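Local coordinates for protein 11S globulin subunit beta (Cucurbita maxima, PDB 2E9Q) that serves as a seed storage protein, a nutrient reservoir that assembles into hexamers whose subunits each consist of a disulfide-linked acidic and basic chain, at residues 304-309 with 323-328; 133-138 with 285-290; 346-351 with 371-376; 316-321 with 401-406; 88-93 with 156-161. One frame throughout, in Å; residues are numbered along the deposited sequence. Where two conformers were deposited one is given.

Contact 1 of 5, residues 304-309 with 323-328; sequences GRISTA and SAERGV
With CG set between its backbone N and carbonyl carbon (chi1 49°) and the chain extended from there to NE, Arg305 is laid alongside Val328, which turns CG1 toward it. The two form the end pair of an antiparallel strand pairing, 304-309 with 323-329, in the second cupin unit. Arg305 CG rests 3.9 Å from Val328 CB, and farther out Val328 CG1 sits over one face of the guanidinium, near its rim, 4.0 Å from Arg305 CZ. A serine here would probably leave the Val328 methyl without that flat cover and the hydroxyl of Tyr330 without the weak bond it receives from NH2. On the other face of the sheet, Ile306 CG2 meets Glu325 CB at 4.0 Å. Glu325 extends beyond CG, and its carboxylate forms a salt bridge with Arg447, a residue of the magnesium site. Six backbone hydrogen bonds, two for each of three residue pairs, hold the strands in register; the one from Ser307 N to Arg326 O is nearly straight, at 167°. Where the strand begins, Gly304 CA comes within 3.0 Å of Val328 O, the same oxygen that accepts Arg305 N.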
# COMPACT_ATOMS: atom_id res chain seq x y z
N GLY A 304 24.88 21.55 -18.24
CA GLY A 304 25.18 20.34 -17.50
C GLY A 304 24.28 19.21 -17.96
O GLY A 304 23.70 19.28 -19.04
N ARG A 305 24.13 18.18 -17.13
CA ARG A 305 23.30 17.05 -17.53
C ARG A 305 22.73 16.23 -16.38
O ARG A 305 23.22 16.30 -15.25
CB ARG A 305 24.14 16.14 -18.41
CG ARG A 305 25.49 15.84 -17.77
CD ARG A 305 26.35 14.92 -18.61
NE ARG A 305 27.68 14.79 -18.04
CZ ARG A 305 28.59 15.77 -17.98
NH1 ARG A 305 29.77 15.54 -17.44
NH2 ARG A 305 28.31 16.97 -18.48
N ILE A 306 21.72 15.43 -16.70
CA ILE A 306 21.08 14.55 -15.73
C ILE A 306 20.82 13.19 -16.39
O ILE A 306 20.20 13.12 -17.45
CB ILE A 306 19.73 15.13 -15.25
CG1 ILE A 306 19.97 16.48 -14.56
CG2 ILE A 306 19.03 14.12 -14.35
CD1 ILE A 306 18.69 17.19 -14.14
N SER A 307 21.30 12.13 -15.75
CA SER A 307 21.13 10.78 -16.27
C SER A 307 20.17 10.01 -15.39
O SER A 307 20.33 9.96 -14.16
CB SER A 307 22.48 10.07 -16.30
OG SER A 307 23.38 10.81 -17.09
N THR A 308 19.18 9.39 -16.02
CA THR A 308 18.15 8.66 -15.29
C THR A 308 18.23 7.14 -15.32
O THR A 308 18.62 6.53 -16.32
CB THR A 308 16.75 9.03 -15.81
OG1 THR A 308 16.61 10.46 -15.84
CG2 THR A 308 15.67 8.43 -14.92
N ALA A 309 17.85 6.54 -14.20
CA ALA A 309 17.81 5.11 -14.06
C ALA A 309 16.44 4.82 -13.45
O ALA A 309 16.22 5.03 -12.26
CB ALA A 309 18.91 4.63 -13.13
N SER A 323 14.11 4.61 -7.90
CA SER A 323 14.83 5.04 -9.09
C SER A 323 15.80 6.15 -8.69
O SER A 323 15.82 6.56 -7.53
CB SER A 323 13.85 5.50 -10.20
OG SER A 323 12.94 6.50 -9.78
N ALA A 324 16.64 6.59 -9.63
CA ALA A 324 17.63 7.62 -9.34
C ALA A 324 17.98 8.48 -10.54
O ALA A 324 17.80 8.07 -11.69
CB ALA A 324 18.90 6.98 -8.80
N GLU A 325 18.49 9.67 -10.24
CA GLU A 325 18.91 10.64 -11.24
C GLU A 325 20.28 11.13 -10.78
O GLU A 325 20.47 11.44 -9.60
CB GLU A 325 17.95 11.83 -11.29
CG GLU A 325 16.58 11.56 -11.93
CD GLU A 325 15.71 12.81 -11.99
OE1 GLU A 325 14.73 12.85 -12.77
OE2 GLU A 325 16.01 13.77 -11.25
N ARG A 326 21.24 11.17 -11.71
CA ARG A 326 22.58 11.63 -11.40
C ARG A 326 22.75 12.92 -12.18
O ARG A 326 22.75 12.91 -13.42
CB ARG A 326 23.62 10.58 -11.85
CG ARG A 326 25.01 10.74 -11.23
CD ARG A 326 25.84 11.82 -11.92
NE ARG A 326 27.24 11.78 -11.48
CZ ARG A 326 27.69 12.30 -10.34
NH1 ARG A 326 28.97 12.20 -10.02
NH2 ARG A 326 26.85 12.94 -9.53
N GLY A 327 22.90 14.02 -11.47
CA GLY A 327 23.02 15.31 -12.12
C GLY A 327 24.40 15.93 -12.11
O GLY A 327 25.24 15.64 -11.25
N VAL A 328 24.64 16.78 -13.09
CA VAL A 328 25.92 17.46 -13.20
C VAL A 328 25.64 18.87 -13.68
O VAL A 328 25.08 19.07 -14.75
CB VAL A 328 26.86 16.75 -14.20
CG1 VAL A 328 28.08 17.63 -14.48
CG2 VAL A 328 27.30 15.42 -13.64

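Contact 2 of 5, residues 133-138 with 285-290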
# COMPACT_ATOMS: atom_id res chain seq x y z
N GLU A 133 32.86 3.09 -10.55
CA GLU A 133 32.33 4.42 -10.32
C GLU A 133 31.24 4.83 -11.30
O GLU A 133 31.41 4.75 -12.51
CB GLU A 133 33.47 5.44 -10.38
CG GLU A 133 33.16 6.77 -9.71
CD GLU A 133 34.34 7.73 -9.72
OE1 GLU A 133 35.46 7.31 -9.35
OE2 GLU A 133 34.13 8.91 -10.09
N GLY A 134 30.11 5.27 -10.76
CA GLY A 134 29.02 5.69 -11.61
C GLY A 134 27.94 4.64 -11.66
O GLY A 134 26.84 4.87 -12.18
N ASP A 135 28.24 3.46 -11.13
CA ASP A 135 27.26 2.40 -11.11
C ASP A 135 26.23 2.64 -10.01
O ASP A 135 26.56 3.10 -8.90
CB ASP A 135 27.91 1.03 -10.87
CG ASP A 135 28.60 0.48 -12.13
OD1 ASP A 135 28.27 0.93 -13.24
OD2 ASP A 135 29.46 -0.42 -11.98
N LEU A 136 24.99 2.33 -10.34
CA LEU A 136 23.87 2.44 -9.42
C LEU A 136 23.51 0.97 -9.25
O LEU A 136 22.95 0.35 -10.17
CB LEU A 136 22.72 3.20 -10.09
CG LEU A 136 21.44 3.51 -9.29
CD1 LEU A 136 20.77 2.21 -8.88
CD2 LEU A 136 21.79 4.36 -8.06
N LEU A 137 23.86 0.41 -8.10
CA LEU A 137 23.59 -0.99 -7.82
C LEU A 137 22.25 -1.13 -7.11
O LEU A 137 21.82 -0.23 -6.38
CB LEU A 137 24.69 -1.58 -6.93
CG LEU A 137 26.11 -1.24 -7.40
CD1 LEU A 137 27.17 -1.84 -6.46
CD2 LEU A 137 26.29 -1.78 -8.81
N VAL A 138 21.59 -2.26 -7.31
CA VAL A 138 20.31 -2.52 -6.69
C VAL A 138 20.43 -3.68 -5.72
O VAL A 138 21.15 -4.65 -5.98
CB VAL A 138 19.24 -2.85 -7.76
CG1 VAL A 138 17.92 -3.27 -7.09
CG2 VAL A 138 19.03 -1.65 -8.66
N ARG A 285 19.05 -7.32 -14.97
CA ARG A 285 20.30 -6.71 -14.56
C ARG A 285 20.04 -6.11 -13.17
O ARG A 285 18.90 -5.80 -12.82
CB ARG A 285 20.72 -5.60 -15.53
CG ARG A 285 20.01 -5.68 -16.87
CD ARG A 285 18.96 -4.59 -16.97
NE ARG A 285 17.90 -4.93 -17.91
CZ ARG A 285 17.07 -5.95 -17.76
NH1 ARG A 285 16.12 -6.18 -18.66
NH2 ARG A 285 17.19 -6.73 -16.72
N LEU A 286 21.10 -6.00 -12.37
CA LEU A 286 20.98 -5.47 -11.02
C LEU A 286 21.78 -4.19 -10.86
O LEU A 286 22.11 -3.78 -9.74
CB LEU A 286 21.45 -6.51 -10.00
CG LEU A 286 20.73 -7.85 -10.08
CD1 LEU A 286 21.08 -8.71 -8.88
CD2 LEU A 286 19.23 -7.60 -10.13
N LYS A 287 22.11 -3.57 -11.98
CA LYS A 287 22.85 -2.34 -11.97
C LYS A 287 22.74 -1.63 -13.29
O LYS A 287 22.34 -2.23 -14.30
CB LYS A 287 24.33 -2.57 -11.64
CG LYS A 287 25.18 -3.19 -12.74
CD LYS A 287 26.66 -3.06 -12.37
CE LYS A 287 27.59 -3.74 -13.36
NZ LYS A 287 27.72 -5.22 -13.10
N GLN A 288 23.08 -0.35 -13.27
CA GLN A 288 23.08 0.52 -14.44
C GLN A 288 24.04 1.66 -14.12
O GLN A 288 23.97 2.26 -13.04
CB GLN A 288 21.68 1.10 -14.69
CG GLN A 288 21.63 2.07 -15.88
CD GLN A 288 20.28 2.77 -16.03
OE1 GLN A 288 19.24 2.22 -15.67
NE2 GLN A 288 20.29 3.97 -16.60
N ASN A 289 24.95 1.95 -15.04
CA ASN A 289 25.90 3.03 -14.80
C ASN A 289 25.27 4.32 -15.30
O ASN A 289 24.87 4.41 -16.47
CB ASN A 289 27.21 2.79 -15.54
CG ASN A 289 28.31 3.71 -15.06
OD1 ASN A 289 29.13 3.34 -14.22
ND2 ASN A 289 28.32 4.92 -15.58
N ILE A 290 25.16 5.30 -14.42
CA ILE A 290 24.57 6.58 -14.80
C ILE A 290 25.61 7.67 -14.66
O ILE A 290 25.30 8.85 -14.54
CB ILE A 290 23.33 6.90 -13.92
CG1 ILE A 290 23.64 6.70 -12.44
CG2 ILE A 290 22.18 6.00 -14.33
CD1 ILE A 290 22.44 6.91 -11.55
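Lys287 runs alongside Leu137 and crosses Asp135 at a slant, and its side chain illustrates how an edge strand is seated on its inner neighbour. This is an antiparallel pairing that closes the main sheet of the first cupin unit: strand 287-289, from far along the chain, adds itself as the outermost strand beside 135-139. Lys287 CB lies 3.5 Å from Leu137 CD2 and equally near the carbonyl oxygen of Leu136. The side chain leaves with CG between backbone N and carbonyl carbon (chi1 73°), alongside Leu137, until CD touches both Leu137 CD2 and the carboxylate oxygen Asp135 OD2, 3.9 Å from the latter. CE passes OD2 at 4.1 Å. A bend at the last torsion then leads NZ away to the carbonyl oxygen of Pro130, to which it is hydrogen-bonded, leaving it 5.2 Å from Asp135 OD2. That oxygen accepts the backbone N of Arg132, and an alanine in place of Asp135 would probably deprive this N-H of its acceptor and the lysine's CD and CE of a flanking group. On the opposite face of the sheet, Ile290 CD1 packs on Leu136 CB at 4.0 Å, while Gln288 reaches Thr313 with its amide oxygen. Four backbone hydrogen bonds run between the segments; in one of them Leu136 N approaches Gln288 O from above the carbonyl plane, 36° out of it.

Contact 3 of 5, residues 346-351 with 371-376; sequences VMYATR and VREGQV
Val376 and Tyr348 face each other as a non-hydrogen-bonded antiparallel pair, and around them the contact is close. Val376 CG2 comes up at the edge of the Tyr348 ring, in its plane and 3.7 Å from CD1, while Val376 CG1 turns the other way onto Val346 CG1. The ring swings over to this side because CG stands anti to the backbone N (chi1 173°), and its far end runs past Gly374, with OH 3.5 Å from Gly374 CA. Two nearly straight hydrogen bonds fasten the backbones: Ala349 N gives to Gln375 O, and Gly374 N to Ala349 O at 2.8 Å. Between them, the methyl of Ala349 is pressed against Arg372 O at 3.5 Å and also touches Val371 CG1. Met65 and Ile158, from strands of the first cupin unit, add to the packing on Val376 and Tyr348 respectively.

The solvent side is looser. Glu373 lies alongside Tyr348, its carboxylate perpendicular to the ring, but the two polar ends communicate through a water, which is 2.8 Å from Tyr348 OH and donates to Glu373 OE1. The phenol also bonds Arg67, so water and guanidinium share it. Nearer its base, Glu373 CG rests on the backbone, 3.3 Å from Thr350 O and close to Arg351 CA, while the Arg351 side chain turns away to a salt bridge with Glu395.

The 371-376 side is built on a type II beta turn, Arg372 to Gln375, with glycine at its third position and a Gln375 side chain that folds back to accept Arg372 N. Here it links two strands of the C-terminal cupin jelly roll, while Thr350 and Arg351 form a classic beta bulge against Glu395 of the neighbouring strand 393-400.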
# COMPACT_ATOMS: atom_id res chain seq x y z
N VAL A 346 15.65 12.35 -2.73
CA VAL A 346 16.72 12.44 -1.75
C VAL A 346 18.07 12.68 -2.41
O VAL A 346 18.73 11.75 -2.89
CB VAL A 346 16.73 11.16 -0.89
CG1 VAL A 346 17.66 11.31 0.29
CG2 VAL A 346 15.32 10.85 -0.42
N MET A 347 18.48 13.94 -2.42
CA MET A 347 19.74 14.36 -3.04
C MET A 347 21.01 14.31 -2.20
O MET A 347 21.10 14.94 -1.15
CB MET A 347 19.59 15.77 -3.60
CG MET A 347 20.89 16.34 -4.13
SD MET A 347 20.70 17.97 -4.83
CE MET A 347 19.79 17.60 -6.20
N TYR A 348 21.99 13.56 -2.68
CA TYR A 348 23.29 13.47 -2.03
C TYR A 348 24.29 14.17 -2.96
O TYR A 348 24.45 13.78 -4.12
CB TYR A 348 23.73 12.02 -1.85
CG TYR A 348 25.14 11.90 -1.34
CD1 TYR A 348 25.42 11.94 0.02
CD2 TYR A 348 26.21 11.80 -2.24
CE1 TYR A 348 26.74 11.90 0.49
CE2 TYR A 348 27.53 11.75 -1.78
CZ TYR A 348 27.79 11.80 -0.42
OH TYR A 348 29.10 11.74 0.02
N ALA A 349 24.95 15.21 -2.46
CA ALA A 349 25.91 15.96 -3.27
C ALA A 349 27.24 15.21 -3.38
O ALA A 349 27.88 14.92 -2.37
CB ALA A 349 26.13 17.34 -2.66
N THR A 350 27.65 14.88 -4.61
CA THR A 350 28.90 14.14 -4.80
C THR A 350 30.09 15.07 -5.02
O THR A 350 31.23 14.66 -4.85
CB THR A 350 28.82 13.17 -6.00
OG1 THR A 350 28.41 13.89 -7.17
CG2 THR A 350 27.81 12.07 -5.72
N ARG A 351 29.83 16.31 -5.40
CA ARG A 351 30.91 17.26 -5.61
C ARG A 351 30.42 18.69 -5.73
O ARG A 351 29.30 18.93 -6.15
CB ARG A 351 31.68 16.91 -6.89
CG ARG A 351 33.14 16.55 -6.66
CD ARG A 351 33.90 16.77 -7.95
NE ARG A 351 33.61 18.10 -8.44
CZ ARG A 351 33.23 18.38 -9.68
NH1 ARG A 351 32.98 19.64 -10.03
NH2 ARG A 351 33.11 17.41 -10.57
N VAL A 371 24.16 23.50 -0.20
CA VAL A 371 24.27 22.06 -0.08
C VAL A 371 25.68 21.83 -0.59
O VAL A 371 26.03 22.26 -1.69
CB VAL A 371 23.28 21.31 -0.99
CG1 VAL A 371 23.45 19.82 -0.79
CG2 VAL A 371 21.85 21.69 -0.66
N ARG A 372 26.50 21.17 0.22
CA ARG A 372 27.87 20.92 -0.18
C ARG A 372 28.17 19.43 -0.29
O ARG A 372 27.46 18.60 0.29
CB ARG A 372 28.83 21.55 0.84
CG ARG A 372 28.44 22.95 1.26
CD ARG A 372 29.51 23.59 2.13
NE ARG A 372 29.06 24.85 2.72
CZ ARG A 372 28.53 25.86 2.03
NH1 ARG A 372 28.39 25.79 0.71
NH2 ARG A 372 28.15 26.96 2.67
N GLU A 373 29.22 19.12 -1.04
CA GLU A 373 29.65 17.74 -1.24
C GLU A 373 29.54 17.00 0.07
O GLU A 373 29.97 17.51 1.10
CB GLU A 373 31.10 17.69 -1.73
CG GLU A 373 31.66 16.28 -1.96
CD GLU A 373 32.14 15.60 -0.67
OE1 GLU A 373 32.09 14.35 -0.61
OE2 GLU A 373 32.58 16.30 0.27
N GLY A 374 28.97 15.80 0.03
CA GLY A 374 28.84 15.00 1.24
C GLY A 374 27.55 15.21 1.99
O GLY A 374 27.26 14.47 2.93
N GLN A 375 26.76 16.20 1.58
CA GLN A 375 25.51 16.47 2.26
C GLN A 375 24.28 15.93 1.54
O GLN A 375 24.30 15.69 0.34
CB GLN A 375 25.33 17.97 2.47
CG GLN A 375 26.42 18.63 3.31
CD GLN A 375 26.10 20.09 3.60
OE1 GLN A 375 25.73 20.86 2.70
NE2 GLN A 375 26.23 20.48 4.87
N VAL A 376 23.19 15.77 2.31
CA VAL A 376 21.92 15.27 1.81
C VAL A 376 20.75 16.23 2.04
O VAL A 376 20.53 16.70 3.16
CB VAL A 376 21.56 13.93 2.49
CG1 VAL A 376 20.18 13.45 2.00
CG2 VAL A 376 22.65 12.89 2.20
O HOH W 1 30.96 11.78 -2.01

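Contact 4 of 5, residues 316-321 with 401-406; sequences ILRQVR and TNDNAI
The carboxylate of Asp403 lies beside the side chain of Arg318, the planes of carboxylate and guanidinium turned 45° against each other. They point the same way but do not stack: OD2 meets the base of the arginine, 4.0 Å from its CG and 3.5 Å from its CA, while the extended chain carries the guanidinium onward. The third flat group, the guanidinium of Arg321, has Gln319 O over one face, toward the rim.

Asp403 reaches the short helix 317-320 because its CG stands between backbone N and carbonyl carbon (chi1 65°). Its CB touches Leu317 O at 3.3 Å, an oxygen already engaged within the helix by Arg321 N. Arg321 leaves the helix with positive phi, and its carbonyl group comes against the loop at Thr401 and Asn402, with C 3.5 Å from Asp403 N. Other parts of the fold hold the two pieces: Asn165 bonds Val320 O, Ser323 bonds Asn402 O, and Thr401 OG1 is bonded to Gln169 of the second subunit.

Chemically, then, this is an approach by packing, with at most a long-range contribution from charge, and without a hydrogen bond or salt bridge between the segments. Asp403 OD2 is 5.8 Å from Arg318 NE and 5.2 Å from Arg321 NH1. At such separations the two arginines would probably stabilise the negative carboxylate through space, helping to offset the nearby helix carbonyls.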
# COMPACT_ATOMS: atom_id res chain seq x y z
N ILE A 316 14.39 -4.14 -13.16
CA ILE A 316 14.31 -4.53 -11.77
C ILE A 316 13.77 -3.41 -10.84
O ILE A 316 13.23 -3.69 -9.78
CB ILE A 316 15.70 -5.03 -11.28
CG1 ILE A 316 15.57 -5.66 -9.89
CG2 ILE A 316 16.69 -3.91 -11.26
CD1 ILE A 316 14.56 -6.76 -9.83
N LEU A 317 13.88 -2.16 -11.25
CA LEU A 317 13.40 -1.05 -10.43
C LEU A 317 11.89 -1.13 -10.20
O LEU A 317 11.38 -0.65 -9.18
CB LEU A 317 13.78 0.27 -11.08
CG LEU A 317 15.31 0.41 -11.15
CD1 LEU A 317 15.69 1.76 -11.73
CD2 LEU A 317 15.88 0.25 -9.74
N ARG A 318 11.18 -1.74 -11.14
CA ARG A 318 9.75 -1.91 -11.04
C ARG A 318 9.45 -2.72 -9.77
O ARG A 318 8.44 -2.49 -9.10
CB ARG A 318 9.24 -2.66 -12.28
CG ARG A 318 7.72 -2.73 -12.45
CD ARG A 318 7.37 -3.78 -13.52
NE ARG A 318 5.93 -3.88 -13.78
CZ ARG A 318 5.36 -4.87 -14.48
NH1 ARG A 318 6.09 -5.85 -14.99
NH2 ARG A 318 4.05 -4.87 -14.68
N GLN A 319 10.32 -3.66 -9.43
CA GLN A 319 10.12 -4.48 -8.25
C GLN A 319 10.50 -3.79 -6.94
O GLN A 319 9.84 -4.02 -5.93
CB GLN A 319 10.86 -5.81 -8.36
CG GLN A 319 10.50 -6.79 -7.24
CD GLN A 319 11.55 -6.86 -6.13
OE1 GLN A 319 11.28 -7.33 -5.02
NE2 GLN A 319 12.76 -6.39 -6.43
N VAL A 320 11.56 -2.99 -6.93
CA VAL A 320 11.93 -2.32 -5.68
C VAL A 320 11.16 -1.01 -5.51
O VAL A 320 11.04 -0.50 -4.39
CB VAL A 320 13.46 -2.03 -5.58
CG1 VAL A 320 14.21 -3.33 -5.47
CG2 VAL A 320 13.94 -1.25 -6.77
N ARG A 321 10.62 -0.50 -6.61
CA ARG A 321 9.86 0.75 -6.60
C ARG A 321 10.72 1.94 -6.19
O ARG A 321 10.32 2.77 -5.38
CB ARG A 321 8.65 0.64 -5.65
CG ARG A 321 7.81 -0.60 -5.89
CD ARG A 321 6.43 -0.46 -5.28
NE ARG A 321 5.77 -1.76 -5.09
CZ ARG A 321 5.70 -2.71 -6.02
NH1 ARG A 321 6.24 -2.53 -7.21
NH2 ARG A 321 5.07 -3.85 -5.75
N THR A 401 11.77 7.75 -4.47
CA THR A 401 10.97 6.74 -3.78
C THR A 401 9.84 6.23 -4.68
O THR A 401 8.72 6.01 -4.22
CB THR A 401 10.35 7.32 -2.52
OG1 THR A 401 9.57 8.46 -2.87
CG2 THR A 401 11.44 7.73 -1.52
N ASN A 402 10.13 6.08 -5.97
CA ASN A 402 9.17 5.57 -6.94
C ASN A 402 9.99 4.93 -8.07
O ASN A 402 11.14 5.33 -8.29
CB ASN A 402 8.32 6.71 -7.49
CG ASN A 402 7.00 6.22 -8.08
OD1 ASN A 402 6.02 6.06 -7.36
ND2 ASN A 402 6.99 5.97 -9.38
N ASP A 403 9.44 3.95 -8.78
CA ASP A 403 10.21 3.34 -9.86
C ASP A 403 10.27 4.23 -11.08
O ASP A 403 11.01 3.95 -12.02
CB ASP A 403 9.65 1.95 -10.24
CG ASP A 403 8.25 1.99 -10.85
OD1 ASP A 403 7.77 3.05 -11.29
OD2 ASP A 403 7.62 0.92 -10.91
N ASN A 404 9.52 5.33 -11.06
CA ASN A 404 9.50 6.25 -12.18
C ASN A 404 9.15 7.70 -11.80
O ASN A 404 8.03 8.16 -12.01
CB ASN A 404 8.51 5.75 -13.24
CG ASN A 404 8.38 6.70 -14.40
OD1 ASN A 404 9.37 7.09 -15.02
ND2 ASN A 404 7.14 7.07 -14.72
N ALA A 405 10.13 8.42 -11.25
CA ALA A 405 9.94 9.80 -10.84
C ALA A 405 9.65 10.74 -12.00
O ALA A 405 10.40 10.81 -12.97
CB ALA A 405 11.17 10.29 -10.08
N ILE A 406 8.56 11.49 -11.91
CA ILE A 406 8.20 12.42 -12.96
C ILE A 406 8.35 13.86 -12.48
O ILE A 406 7.76 14.25 -11.46
CB ILE A 406 6.74 12.24 -13.38
CG1 ILE A 406 6.49 10.80 -13.82
CG2 ILE A 406 6.40 13.25 -14.47
CD1 ILE A 406 5.01 10.44 -13.92

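Contact 5 of 5, residues 88-93 with 156-161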
# COMPACT_ATOMS: atom_id res chain seq x y z
N PHE A 88 24.86 3.96 -4.84
CA PHE A 88 25.60 4.66 -5.87
C PHE A 88 27.08 4.57 -5.55
O PHE A 88 27.50 4.89 -4.44
CB PHE A 88 25.19 6.13 -5.93
CG PHE A 88 25.92 6.91 -6.97
CD1 PHE A 88 25.66 6.71 -8.33
CD2 PHE A 88 26.88 7.85 -6.61
CE1 PHE A 88 26.34 7.44 -9.30
CE2 PHE A 88 27.56 8.58 -7.57
CZ PHE A 88 27.29 8.38 -8.93
N VAL A 89 27.86 4.11 -6.53
CA VAL A 89 29.31 3.97 -6.39
C VAL A 89 29.92 5.32 -6.72
O VAL A 89 30.09 5.67 -7.89
CB VAL A 89 29.86 2.88 -7.35
CG1 VAL A 89 31.38 2.80 -7.25
CG2 VAL A 89 29.24 1.53 -7.02
N ALA A 90 30.23 6.09 -5.69
CA ALA A 90 30.76 7.43 -5.86
C ALA A 90 32.24 7.44 -6.24
O ALA A 90 32.71 8.37 -6.90
CB ALA A 90 30.54 8.25 -4.58
N GLN A 91 32.96 6.41 -5.82
CA GLN A 91 34.39 6.31 -6.11
C GLN A 91 34.93 4.89 -5.97
O GLN A 91 34.54 4.16 -5.06
CB GLN A 91 35.18 7.25 -5.19
CG GLN A 91 36.69 7.19 -5.38
CD GLN A 91 37.47 7.94 -4.29
OE1 GLN A 91 37.41 9.17 -4.19
NE2 GLN A 91 38.20 7.20 -3.47
N GLY A 92 35.82 4.52 -6.88
CA GLY A 92 36.43 3.20 -6.83
C GLY A 92 35.72 2.14 -7.63
O GLY A 92 34.77 2.43 -8.37
N PHE A 93 36.18 0.90 -7.51
CA PHE A 93 35.55 -0.21 -8.21
C PHE A 93 35.85 -1.53 -7.53
O PHE A 93 36.85 -1.67 -6.83
CB PHE A 93 35.96 -0.27 -9.69
CG PHE A 93 37.45 -0.32 -9.93
CD1 PHE A 93 38.21 0.85 -9.94
CD2 PHE A 93 38.08 -1.53 -10.20
CE1 PHE A 93 39.57 0.82 -10.22
CE2 PHE A 93 39.45 -1.58 -10.48
CZ PHE A 93 40.20 -0.40 -10.50
N VAL A 156 33.99 4.25 -2.21
CA VAL A 156 32.95 5.04 -1.53
C VAL A 156 31.55 4.74 -2.09
O VAL A 156 31.26 4.99 -3.26
CB VAL A 156 33.24 6.57 -1.67
CG1 VAL A 156 32.20 7.37 -0.89
CG2 VAL A 156 34.64 6.89 -1.15
N LEU A 157 30.69 4.21 -1.21
CA LEU A 157 29.32 3.83 -1.57
C LEU A 157 28.21 4.60 -0.85
O LEU A 157 28.14 4.64 0.38
CB LEU A 157 29.13 2.36 -1.27
CG LEU A 157 30.28 1.50 -1.80
CD1 LEU A 157 30.22 0.11 -1.18
CD2 LEU A 157 30.20 1.46 -3.31
N ILE A 158 27.32 5.19 -1.65
CA ILE A 158 26.19 5.93 -1.11
C ILE A 158 24.96 5.01 -1.12
O ILE A 158 24.37 4.74 -2.16
CB ILE A 158 25.90 7.17 -1.97
CG1 ILE A 158 27.20 7.96 -2.18
CG2 ILE A 158 24.84 8.02 -1.29
CD1 ILE A 158 27.89 8.40 -0.89
N VAL A 159 24.60 4.52 0.07
CA VAL A 159 23.48 3.61 0.24
C VAL A 159 22.16 4.25 0.65
O VAL A 159 22.04 4.80 1.75
CB VAL A 159 23.81 2.57 1.31
CG1 VAL A 159 22.67 1.55 1.43
CG2 VAL A 159 25.15 1.89 0.98
N PHE A 160 21.18 4.18 -0.24
CA PHE A 160 19.85 4.71 -0.00
C PHE A 160 18.90 3.56 0.29
O PHE A 160 18.77 2.62 -0.50
CB PHE A 160 19.39 5.50 -1.21
CG PHE A 160 17.96 5.94 -1.14
CD1 PHE A 160 16.96 5.24 -1.81
CD2 PHE A 160 17.60 7.09 -0.42
CE1 PHE A 160 15.63 5.67 -1.78
CE2 PHE A 160 16.28 7.53 -0.38
CZ PHE A 160 15.29 6.82 -1.06
N ALA A 161 18.25 3.63 1.45
CA ALA A 161 17.30 2.61 1.88
C ALA A 161 15.97 3.27 2.16
O ALA A 161 15.90 4.34 2.76
CB ALA A 161 17.82 1.91 3.13
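Phe88 and Ile158 exchange two backbone hydrogen bonds, Phe88 N to Ile158 O and Ile158 N to Phe88 O, each 2.8 Å; the second is close to straight and lies in the carbonyl plane. Toward the end of the strand the pattern slips. Val156 O takes Ala90 N at 2.9 Å and, weakly, Gln91 N at 3.4 Å, while Val156 N gives its hydrogen to Gln91 O. Two residues thus stand opposite one.

This is a classic beta bulge, and it lies between two antiparallel strands, 85-91 and 155-162, in the main sheet of the first cupin unit. The register shifts by one residue, so that Ala90 points its methyl toward the partner strand.

Apolar contacts fill in around the bulge. Ala90 CB is set against both Val156 CG1 and Ile158 CG1, 4.1 Å from each. Ile158 CG1, anti to its own carbonyl carbon (chi1 -50°), also stands at the edge of the Phe88 ring, near its plane. On the sheet's other face Val89 and Leu157 lie side by side, with Val89 CG2 3.8 Å from Leu157 CD2.

Aromatic groups carry the packing on into the second cupin unit: Phe88 touches Thr350, and the ring of Phe160 meets that of Phe399 almost parallel. Among polar side chains, Gln91 meets Val156 through its CB, 4.1 Å from Val156 CB, and sends NE2 on to the carbonyl oxygen of Asp154.

The five contacts show two cupin units folded against each other. Contacts 5 and 2, centres about 10 Å apart, lie in one sheet of the first unit, where strands 85-91 and 135-139 are neighbours; their segments interleave along the chain. Contacts 1 and 3, centres about 14 Å apart, share the corresponding sheet of the second unit and follow one another in sequence. Contact 4 crosses contact 1 in chain order, its helix lying between the two strands of that contact. The units meet where contacts 3 and 5, centres about 13 Å apart, touch through Val346 and Phe160, and where Val138 of contact 2 packs on Leu317 of contact 4. Contacts 2, 4 and 5 bring together segments 63 to 147 residues apart.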